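Local coordinates for protein DraIII (Deinococcus radiophilus, PDB 4L0K) that cleaves double-stranded DNA as a type II restriction endonuclease, probably through a nuclease core of the His-Me finger type, at residues A[33-37]-A[116-120]; A[36-40]-A[136-142]; A[121-126]-A[191-196]. All coordinates share one frame; numbering follows the deposited sequence.

Interaction 1: A[33-37]-A[116-120]; sequences LEFPF and IDVAR
Phe35 and Phe37 press onto Ile116, Ala119 and Arg120 in a buried, apolar contact between the loop leading into helix 39-44 and one side of helix 112-126; no hydrogen bond crosses it. Its centre is a CH-pi contact: CG of Arg120 sits over the middle of one Phe37 ring face, 3.5 Å from the centroid and 11° off the normal. The chi1 of Phe37 (54°) places CG between the backbone N and the carbonyl carbon, which swings the ring in against the helix. Ala119 CB sits against both rings where they meet, 4.2 Å from Phe35 CE1 and 4.2 Å from Phe37 CZ. Ile116 CD1 meets Phe35 CE1 at 4.0 Å, the two side chains crossing at about a right angle. Beyond CG the Arg120 chain bends, and NH2 reaches back one helical turn to Asp117 OD1 (2.7 Å), a salt bridge in the guanidinium plane that would restrict the group's rotation. NH1 bonds to Gln23 and Tyr142. The carboxylate of Glu34 is held by Tyr112 and His20. Leu143 of helix 137-147 packs on Phe37 and Arg120, while Val53 and Ala56 of helix 46-57 pack on Phe35 and Ala119.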
loop_
_atom_site.group_PDB
_atom_site.type_symbol
_atom_site.label_atom_id
_atom_site.label_comp_id
_atom_site.label_asym_id
_atom_site.label_seq_id
_atom_site.Cartn_x
_atom_site.Cartn_y
_atom_site.Cartn_z
ATOM N N LEU A 33 -16.023 -25.146 -23.614
ATOM C CA LEU A 33 -15.253 -23.934 -23.283
ATOM C C LEU A 33 -14.966 -23.700 -21.783
ATOM O O LEU A 33 -15.784 -24.009 -20.907
ATOM C CB LEU A 33 -15.961 -22.691 -23.822
ATOM C CG LEU A 33 -16.234 -22.505 -25.308
ATOM C CD1 LEU A 33 -17.517 -21.718 -25.467
ATOM C CD2 LEU A 33 -15.096 -21.768 -25.968
ATOM N N GLU A 34 -13.807 -23.115 -21.502
ATOM C CA GLU A 34 -13.423 -22.805 -20.129
ATOM C C GLU A 34 -14.100 -21.516 -19.624
ATOM O O GLU A 34 -14.531 -21.454 -18.472
ATOM C CB GLU A 34 -11.891 -22.718 -19.971
ATOM C CG GLU A 34 -11.443 -22.711 -18.511
ATOM C CD GLU A 34 -9.942 -22.565 -18.322
ATOM O OE1 GLU A 34 -9.264 -22.050 -19.236
ATOM O OE2 GLU A 34 -9.440 -22.960 -17.245
ATOM N N PHE A 35 -14.202 -20.500 -20.485
ATOM C CA PHE A 35 -14.804 -19.226 -20.079
ATOM C C PHE A 35 -15.945 -18.752 -20.985
ATOM O O PHE A 35 -15.847 -17.669 -21.571
ATOM C CB PHE A 35 -13.731 -18.125 -19.985
ATOM C CG PHE A 35 -12.646 -18.409 -18.971
ATOM C CD1 PHE A 35 -12.905 -18.312 -17.607
ATOM C CD2 PHE A 35 -11.366 -18.766 -19.382
ATOM C CE1 PHE A 35 -11.906 -18.581 -16.671
ATOM C CE2 PHE A 35 -10.361 -19.041 -18.462
ATOM C CZ PHE A 35 -10.630 -18.947 -17.102
ATOM N N PRO A 36 -17.034 -19.548 -21.096
ATOM C CA PRO A 36 -18.145 -19.215 -22.004
ATOM C C PRO A 36 -18.831 -17.891 -21.649
ATOM O O PRO A 36 -19.098 -17.066 -22.530
ATOM C CB PRO A 36 -19.117 -20.389 -21.821
ATOM C CG PRO A 36 -18.754 -21.006 -20.495
ATOM C CD PRO A 36 -17.271 -20.820 -20.381
ATOM N N PHE A 37 -19.070 -17.687 -20.358
ATOM C CA PHE A 37 -19.663 -16.452 -19.831
ATOM C C PHE A 37 -18.845 -15.183 -20.103
ATOM O O PHE A 37 -19.320 -14.077 -19.863
ATOM C CB PHE A 37 -19.926 -16.605 -18.329
ATOM C CG PHE A 37 -18.715 -17.034 -17.544
ATOM C CD1 PHE A 37 -18.333 -18.369 -17.500
ATOM C CD2 PHE A 37 -17.949 -16.100 -16.858
ATOM C CE1 PHE A 37 -17.215 -18.765 -16.790
ATOM C CE2 PHE A 37 -16.828 -16.496 -16.150
ATOM C CZ PHE A 37 -16.467 -17.826 -16.111
ATOM N N ILE A 116 -12.276 -20.335 -10.963
ATOM C CA ILE A 116 -13.339 -20.197 -11.964
ATOM C C ILE A 116 -14.589 -19.504 -11.384
ATOM O O ILE A 116 -15.170 -18.619 -12.026
ATOM C CB ILE A 116 -13.710 -21.555 -12.651
ATOM C CG1 ILE A 116 -12.457 -22.297 -13.134
ATOM C CG2 ILE A 116 -14.697 -21.340 -13.793
ATOM C CD1 ILE A 116 -11.558 -21.487 -14.016
ATOM N N ASP A 117 -14.989 -19.897 -10.176
ATOM C CA ASP A 117 -16.080 -19.233 -9.440
ATOM C C ASP A 117 -15.907 -17.707 -9.354
ATOM O O ASP A 117 -16.820 -16.950 -9.703
ATOM C CB ASP A 117 -16.208 -19.793 -8.019
ATOM C CG ASP A 117 -16.793 -21.184 -7.987
ATOM O OD1 ASP A 117 -17.403 -21.591 -9.001
ATOM O OD2 ASP A 117 -16.652 -21.871 -6.949
ATOM N N VAL A 118 -14.729 -17.286 -8.886
ATOM C CA VAL A 118 -14.338 -15.879 -8.825
ATOM C C VAL A 118 -14.475 -15.193 -10.191
ATOM O O VAL A 118 -15.074 -14.108 -10.281
ATOM C CB VAL A 118 -12.888 -15.724 -8.281
ATOM C CG1 VAL A 118 -12.301 -14.347 -8.629
ATOM C CG2 VAL A 118 -12.841 -16.000 -6.757
ATOM N N ALA A 119 -13.930 -15.818 -11.244
ATOM C CA ALA A 119 -14.143 -15.310 -12.606
ATOM C C ALA A 119 -15.640 -15.084 -12.923
ATOM O O ALA A 119 -16.030 -14.050 -13.508
ATOM C CB ALA A 119 -13.509 -16.240 -13.637
ATOM N N ARG A 120 -16.476 -16.041 -12.523
ATOM C CA ARG A 120 -17.909 -15.919 -12.818
ATOM C C ARG A 120 -18.538 -14.734 -12.064
ATOM O O ARG A 120 -19.328 -13.962 -12.620
ATOM C CB ARG A 120 -18.647 -17.217 -12.486
ATOM C CG ARG A 120 -18.988 -18.095 -13.686
ATOM C CD ARG A 120 -19.821 -19.306 -13.247
ATOM N NE ARG A 120 -19.097 -20.122 -12.277
ATOM C CZ ARG A 120 -18.538 -21.295 -12.557
ATOM N NH1 ARG A 120 -18.631 -21.807 -13.783
ATOM N NH2 ARG A 120 -17.891 -21.961 -11.613
#

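Interaction 2: A[36-40]-A[136-142]; sequences PFLVS and DSFTKNY
Ser40 and Thr139 both turn their hydroxyls to Asp136 OD2. Ser40 OG donates to it across the contact and Thr139 OG1 from within the helix, although both lengths, modelled at 2.4 Å, are too short to be taken literally. Beneath this polar end, Thr139 CG2 comes to 3.3 Å from Phe37 O, and Phe138 lays its CZ 3.8 Å from Pro36 CB. The Phe37 and Tyr142 rings lie nearly parallel, planes 8° apart, but slid so far that they hardly overlap; Phe37 CD1 meets Tyr142 CE2 at 3.6 Å. In the second shell, Asp136 is the N-cap of helix 137-147: its other oxygen, OD1, accepts from Thr139 N at 3.3 Å, approached from well above the carboxylate plane. With CG between the backbone N and the carbonyl carbon (chi1 58°), the carboxylate caps its own helix with one oxygen and meets Ser40 with the other. A water donates to Pro36 O and to Thr139 OG1 (2.7 Å from the latter) and weakly accepts from Ser40 N, joining the turn before helix 39-44 to the capped helix. Tyr142 OH hydrogen-bonds Gln23 O. The contact thus seats the start of helix 39-44 on the first turns of helix 137-147; Leu24 packs on Pro36 and Phe138, Tyr127 on Ser40 and Thr139, and Thr123 of helix 112-126 touches Phe37 and Leu38.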
loop_
_atom_site.group_PDB
_atom_site.type_symbol
_atom_site.label_atom_id
_atom_site.label_comp_id
_atom_site.label_asym_id
_atom_site.label_seq_id
_atom_site.Cartn_x
_atom_site.Cartn_y
_atom_site.Cartn_z
ATOM N N PRO A 36 -17.034 -19.548 -21.096
ATOM C CA PRO A 36 -18.145 -19.215 -22.004
ATOM C C PRO A 36 -18.831 -17.891 -21.649
ATOM O O PRO A 36 -19.098 -17.066 -22.530
ATOM C CB PRO A 36 -19.117 -20.389 -21.821
ATOM C CG PRO A 36 -18.754 -21.006 -20.495
ATOM C CD PRO A 36 -17.271 -20.820 -20.381
ATOM N N PHE A 37 -19.070 -17.687 -20.358
ATOM C CA PHE A 37 -19.663 -16.452 -19.831
ATOM C C PHE A 37 -18.845 -15.183 -20.103
ATOM O O PHE A 37 -19.320 -14.077 -19.863
ATOM C CB PHE A 37 -19.926 -16.605 -18.329
ATOM C CG PHE A 37 -18.715 -17.034 -17.544
ATOM C CD1 PHE A 37 -18.333 -18.369 -17.500
ATOM C CD2 PHE A 37 -17.949 -16.100 -16.858
ATOM C CE1 PHE A 37 -17.215 -18.765 -16.790
ATOM C CE2 PHE A 37 -16.828 -16.496 -16.150
ATOM C CZ PHE A 37 -16.467 -17.826 -16.111
ATOM N N LEU A 38 -17.622 -15.336 -20.605
ATOM C CA LEU A 38 -16.812 -14.177 -20.976
ATOM C C LEU A 38 -16.761 -13.883 -22.480
ATOM O O LEU A 38 -16.205 -12.848 -22.890
ATOM C CB LEU A 38 -15.401 -14.290 -20.407
ATOM C CG LEU A 38 -15.294 -13.850 -18.938
ATOM C CD1 LEU A 38 -13.971 -14.253 -18.353
ATOM C CD2 LEU A 38 -15.501 -12.353 -18.828
ATOM N N VAL A 39 -17.366 -14.752 -23.296
ATOM C CA VAL A 39 -17.233 -14.591 -24.749
ATOM C C VAL A 39 -17.666 -13.195 -25.219
ATOM O O VAL A 39 -16.863 -12.447 -25.779
ATOM C CB VAL A 39 -17.941 -15.727 -25.558
ATOM C CG1 VAL A 39 -17.960 -15.396 -27.040
ATOM C CG2 VAL A 39 -17.243 -17.065 -25.331
ATOM N N SER A 40 -18.909 -12.825 -24.941
ATOM C CA SER A 40 -19.395 -11.487 -25.285
ATOM C C SER A 40 -18.506 -10.385 -24.716
ATOM O O SER A 40 -18.179 -9.420 -25.427
ATOM C CB SER A 40 -20.832 -11.288 -24.816
ATOM O OG SER A 40 -21.688 -12.248 -25.407
ATOM N N ASP A 136 -25.700 -10.791 -23.672
ATOM C CA ASP A 136 -26.587 -11.651 -24.449
ATOM C C ASP A 136 -27.353 -12.575 -23.508
ATOM O O ASP A 136 -27.017 -12.667 -22.327
ATOM C CB ASP A 136 -25.774 -12.482 -25.446
ATOM C CG ASP A 136 -24.725 -13.336 -24.763
ATOM O OD1 ASP A 136 -24.902 -14.573 -24.695
ATOM O OD2 ASP A 136 -23.728 -12.766 -24.278
ATOM N N SER A 137 -28.359 -13.277 -24.027
ATOM C CA SER A 137 -29.246 -14.040 -23.157
ATOM C C SER A 137 -28.569 -15.233 -22.493
ATOM O O SER A 137 -28.876 -15.554 -21.337
ATOM C CB SER A 137 -30.545 -14.449 -23.873
ATOM O OG SER A 137 -30.297 -14.917 -25.188
ATOM N N PHE A 138 -27.655 -15.889 -23.207
ATOM C CA PHE A 138 -26.889 -16.969 -22.596
ATOM C C PHE A 138 -26.106 -16.487 -21.371
ATOM O O PHE A 138 -26.210 -17.064 -20.291
ATOM C CB PHE A 138 -25.902 -17.594 -23.574
ATOM C CG PHE A 138 -24.821 -18.381 -22.889
ATOM C CD1 PHE A 138 -23.538 -17.866 -22.769
ATOM C CD2 PHE A 138 -25.104 -19.613 -22.312
ATOM C CE1 PHE A 138 -22.551 -18.579 -22.112
ATOM C CE2 PHE A 138 -24.121 -20.333 -21.655
ATOM C CZ PHE A 138 -22.842 -19.814 -21.555
ATOM N N THR A 139 -25.313 -15.433 -21.557
ATOM C CA THR A 139 -24.446 -14.918 -20.496
ATOM C C THR A 139 -25.282 -14.501 -19.304
ATOM O O THR A 139 -25.024 -14.928 -18.169
ATOM C CB THR A 139 -23.656 -13.701 -20.978
ATOM O OG1 THR A 139 -23.108 -13.979 -22.269
ATOM C CG2 THR A 139 -22.534 -13.362 -20.007
ATOM N N LYS A 140 -26.302 -13.690 -19.586
ATOM C CA LYS A 140 -27.243 -13.218 -18.577
ATOM C C LYS A 140 -27.852 -14.359 -17.766
ATOM O O LYS A 140 -27.788 -14.346 -16.533
ATOM C CB LYS A 140 -28.357 -12.394 -19.225
ATOM C CG LYS A 140 -29.438 -11.951 -18.248
ATOM C CD LYS A 140 -30.278 -10.821 -18.833
ATOM C CE LYS A 140 -31.194 -10.197 -17.785
ATOM N NZ LYS A 140 -32.231 -11.147 -17.302
ATOM N N ASN A 141 -28.431 -15.346 -18.452
ATOM C CA ASN A 141 -29.149 -16.409 -17.754
ATOM C C ASN A 141 -28.223 -17.325 -16.984
ATOM O O ASN A 141 -28.525 -17.740 -15.856
ATOM C CB ASN A 141 -30.033 -17.196 -18.721
ATOM C CG ASN A 141 -31.152 -16.344 -19.279
ATOM O OD1 ASN A 141 -31.752 -15.537 -18.557
ATOM N ND2 ASN A 141 -31.412 -16.480 -20.573
ATOM N N TYR A 142 -27.088 -17.623 -17.602
ATOM C CA TYR A 142 -26.062 -18.451 -16.991
ATOM C C TYR A 142 -25.550 -17.829 -15.675
ATOM O O TYR A 142 -25.535 -18.487 -14.625
ATOM C CB TYR A 142 -24.923 -18.615 -17.989
ATOM C CG TYR A 142 -23.706 -19.340 -17.473
ATOM C CD1 TYR A 142 -23.544 -20.703 -17.696
ATOM C CD2 TYR A 142 -22.691 -18.654 -16.803
ATOM C CE1 TYR A 142 -22.426 -21.365 -17.252
ATOM C CE2 TYR A 142 -21.567 -19.312 -16.350
ATOM C CZ TYR A 142 -21.440 -20.668 -16.583
ATOM O OH TYR A 142 -20.325 -21.327 -16.139
HETATM O O HOH W 1 -20.644 -14.883 -22.968
#

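Interaction 3: A[121-126]-A[191-196]; sequences KLTWLA and AENVGF
Lys121 provides the polar part of this contact, its NZ donating to one carbonyl of the turn, Ala191 O, and one of the first strand residue, Val194 O. Ala191 O lies 2.9 Å from NZ, which is tilted 23° from that carbonyl plane; Val194 O lies 3.1 Å from it, met almost end-on. CG stands anti to the backbone N (chi1 175°), and bends at chi2 and chi4 curl the chain around Ala191 O, drawing the ammonium between the two acceptors and tying the turn and the start of the strand to the helix. The apolar part belongs to Phe196, whose ring tip enters between Leu122 and Leu125. Leu122 CG is 3.6 Å from Phe196 CE1, its CD1 makes an off-centre CH-pi contact, and Leu125 CB is 3.6 Å from Phe196 CE2. Val194 CG2 bridges the two parts, 3.9 Å from Lys121 CG and 4.0 Å from Leu122 CD1. Leu125 CD2 rests on the glycine backbone, 3.6 Å from Gly195 CA. Helix and strand run roughly the same way, 34° apart. Strand 194-198 pairs antiparallel with 179-183 and runs on into helix 199-205, a beta-beta-alpha order consistent with the His-Me finger; the contact packs this hairpin on helix 112-126.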
loop_
_atom_site.group_PDB
_atom_site.type_symbol
_atom_site.label_atom_id
_atom_site.label_comp_id
_atom_site.label_asym_id
_atom_site.label_seq_id
_atom_site.Cartn_x
_atom_site.Cartn_y
_atom_site.Cartn_z
ATOM N N LYS A 121 -18.153 -14.590 -10.801
ATOM C CA LYS A 121 -18.697 -13.550 -9.940
ATOM C C LYS A 121 -18.364 -12.186 -10.494
ATOM O O LYS A 121 -19.219 -11.321 -10.601
ATOM C CB LYS A 121 -18.118 -13.674 -8.535
ATOM C CG LYS A 121 -18.541 -12.548 -7.611
ATOM C CD LYS A 121 -20.051 -12.535 -7.371
ATOM C CE LYS A 121 -20.433 -11.403 -6.434
ATOM N NZ LYS A 121 -19.729 -11.506 -5.119
ATOM N N LEU A 122 -17.099 -12.020 -10.847
ATOM C CA LEU A 122 -16.579 -10.767 -11.353
ATOM C C LEU A 122 -17.215 -10.386 -12.690
ATOM O O LEU A 122 -17.447 -9.198 -12.950
ATOM C CB LEU A 122 -15.059 -10.882 -11.488
ATOM C CG LEU A 122 -14.184 -10.229 -10.424
ATOM C CD1 LEU A 122 -14.940 -9.900 -9.143
ATOM C CD2 LEU A 122 -12.974 -11.082 -10.132
ATOM N N THR A 123 -17.492 -11.379 -13.541
ATOM C CA THR A 123 -18.235 -11.099 -14.778
ATOM C C THR A 123 -19.664 -10.619 -14.480
ATOM O O THR A 123 -20.211 -9.694 -15.133
ATOM C CB THR A 123 -18.316 -12.346 -15.691
ATOM O OG1 THR A 123 -17.011 -12.918 -15.837
ATOM C CG2 THR A 123 -18.866 -11.968 -17.059
ATOM N N TRP A 124 -20.271 -11.269 -13.498
ATOM C CA TRP A 124 -21.619 -10.906 -13.077
ATOM C C TRP A 124 -21.654 -9.456 -12.552
ATOM O O TRP A 124 -22.559 -8.683 -12.891
ATOM C CB TRP A 124 -22.114 -11.906 -12.029
ATOM C CG TRP A 124 -23.496 -11.645 -11.473
ATOM C CD1 TRP A 124 -24.694 -11.964 -12.058
ATOM C CD2 TRP A 124 -23.814 -11.055 -10.202
ATOM N NE1 TRP A 124 -25.731 -11.597 -11.240
ATOM C CE2 TRP A 124 -25.226 -11.037 -10.096
ATOM C CE3 TRP A 124 -23.045 -10.530 -9.152
ATOM C CZ2 TRP A 124 -25.891 -10.500 -8.978
ATOM C CZ3 TRP A 124 -23.703 -10.007 -8.029
ATOM C CH2 TRP A 124 -25.117 -9.999 -7.956
ATOM N N LEU A 125 -20.656 -9.089 -11.747
ATOM C CA LEU A 125 -20.562 -7.727 -11.214
ATOM C C LEU A 125 -20.379 -6.775 -12.373
ATOM O O LEU A 125 -20.967 -5.687 -12.392
ATOM C CB LEU A 125 -19.346 -7.572 -10.290
ATOM C CG LEU A 125 -19.468 -7.597 -8.770
ATOM C CD1 LEU A 125 -20.901 -7.852 -8.307
ATOM C CD2 LEU A 125 -18.465 -8.598 -8.177
ATOM N N ALA A 126 -19.542 -7.182 -13.331
ATOM C CA ALA A 126 -19.148 -6.281 -14.422
ATOM C C ALA A 126 -20.348 -5.880 -15.286
ATOM O O ALA A 126 -20.478 -4.720 -15.686
ATOM C CB ALA A 126 -18.029 -6.884 -15.272
ATOM N N ALA A 191 -16.301 -16.909 -4.860
ATOM C CA ALA A 191 -17.310 -16.021 -5.431
ATOM C C ALA A 191 -17.862 -15.021 -4.431
ATOM O O ALA A 191 -18.049 -13.852 -4.760
ATOM C CB ALA A 191 -18.454 -16.818 -6.030
ATOM N N GLU A 192 -18.123 -15.491 -3.219
ATOM C CA GLU A 192 -18.861 -14.713 -2.245
ATOM C C GLU A 192 -17.998 -13.570 -1.739
ATOM O O GLU A 192 -18.488 -12.476 -1.484
ATOM C CB GLU A 192 -19.309 -15.604 -1.074
ATOM C CG GLU A 192 -20.232 -14.916 -0.060
ATOM C CD GLU A 192 -19.483 -14.033 0.934
ATOM O OE1 GLU A 192 -18.423 -14.470 1.438
ATOM O OE2 GLU A 192 -19.944 -12.898 1.200
ATOM N N ASN A 193 -16.708 -13.842 -1.617
ATOM C CA ASN A 193 -15.783 -12.919 -0.991
ATOM C C ASN A 193 -15.243 -11.834 -1.921
ATOM O O ASN A 193 -14.573 -10.913 -1.456
ATOM C CB ASN A 193 -14.618 -13.698 -0.374
ATOM C CG ASN A 193 -13.814 -12.865 0.611
ATOM O OD1 ASN A 193 -14.379 -12.188 1.470
ATOM N ND2 ASN A 193 -12.488 -12.886 0.468
ATOM N N VAL A 194 -15.510 -11.922 -3.226
ATOM C CA VAL A 194 -14.847 -10.979 -4.140
ATOM C C VAL A 194 -15.741 -9.912 -4.740
ATOM O O VAL A 194 -16.958 -10.080 -4.823
ATOM C CB VAL A 194 -14.059 -11.671 -5.278
ATOM C CG1 VAL A 194 -12.875 -12.431 -4.699
ATOM C CG2 VAL A 194 -14.985 -12.579 -6.119
ATOM N N GLY A 195 -15.117 -8.813 -5.157
ATOM C CA GLY A 195 -15.838 -7.785 -5.883
ATOM C C GLY A 195 -14.894 -6.783 -6.504
ATOM O O GLY A 195 -13.743 -7.096 -6.729
ATOM N N PHE A 196 -15.369 -5.573 -6.764
ATOM C CA PHE A 196 -14.490 -4.523 -7.260
ATOM C C PHE A 196 -14.330 -3.400 -6.232
ATOM O O PHE A 196 -15.240 -3.143 -5.409
ATOM C CB PHE A 196 -15.010 -3.966 -8.590
ATOM C CG PHE A 196 -15.065 -4.989 -9.706
ATOM C CD1 PHE A 196 -13.955 -5.733 -10.040
ATOM C CD2 PHE A 196 -16.234 -5.188 -10.415
ATOM C CE1 PHE A 196 -14.004 -6.668 -11.056
ATOM C CE2 PHE A 196 -16.304 -6.125 -11.448
ATOM C CZ PHE A 196 -15.177 -6.873 -11.759
#

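Overall arrangement
Helix 112-126 serves two of the contacts directly: interaction 1 uses its middle and interaction 3 its last turns. Both are buried, whereas interaction 2 is partly buried and lies further out, its centre about 17 Å from that of the chain against 7 Å for interaction 3. The two buried contacts differ in chemistry. Interaction 1 is apolar between its segments, while interaction 3 combines a lysine gripping main-chain carbonyls with aliphatic packing on one aromatic ring; interaction 2 adds a carboxylate, hydroxyls and a water at a helix start. Phe37 belongs to interactions 1 and 2, which a probable Arg120 NH1 to Tyr142 OH hydrogen bond (2.9 Å) also connects; Thr123 packs against Phe37 and Leu38, relating both to interaction 3.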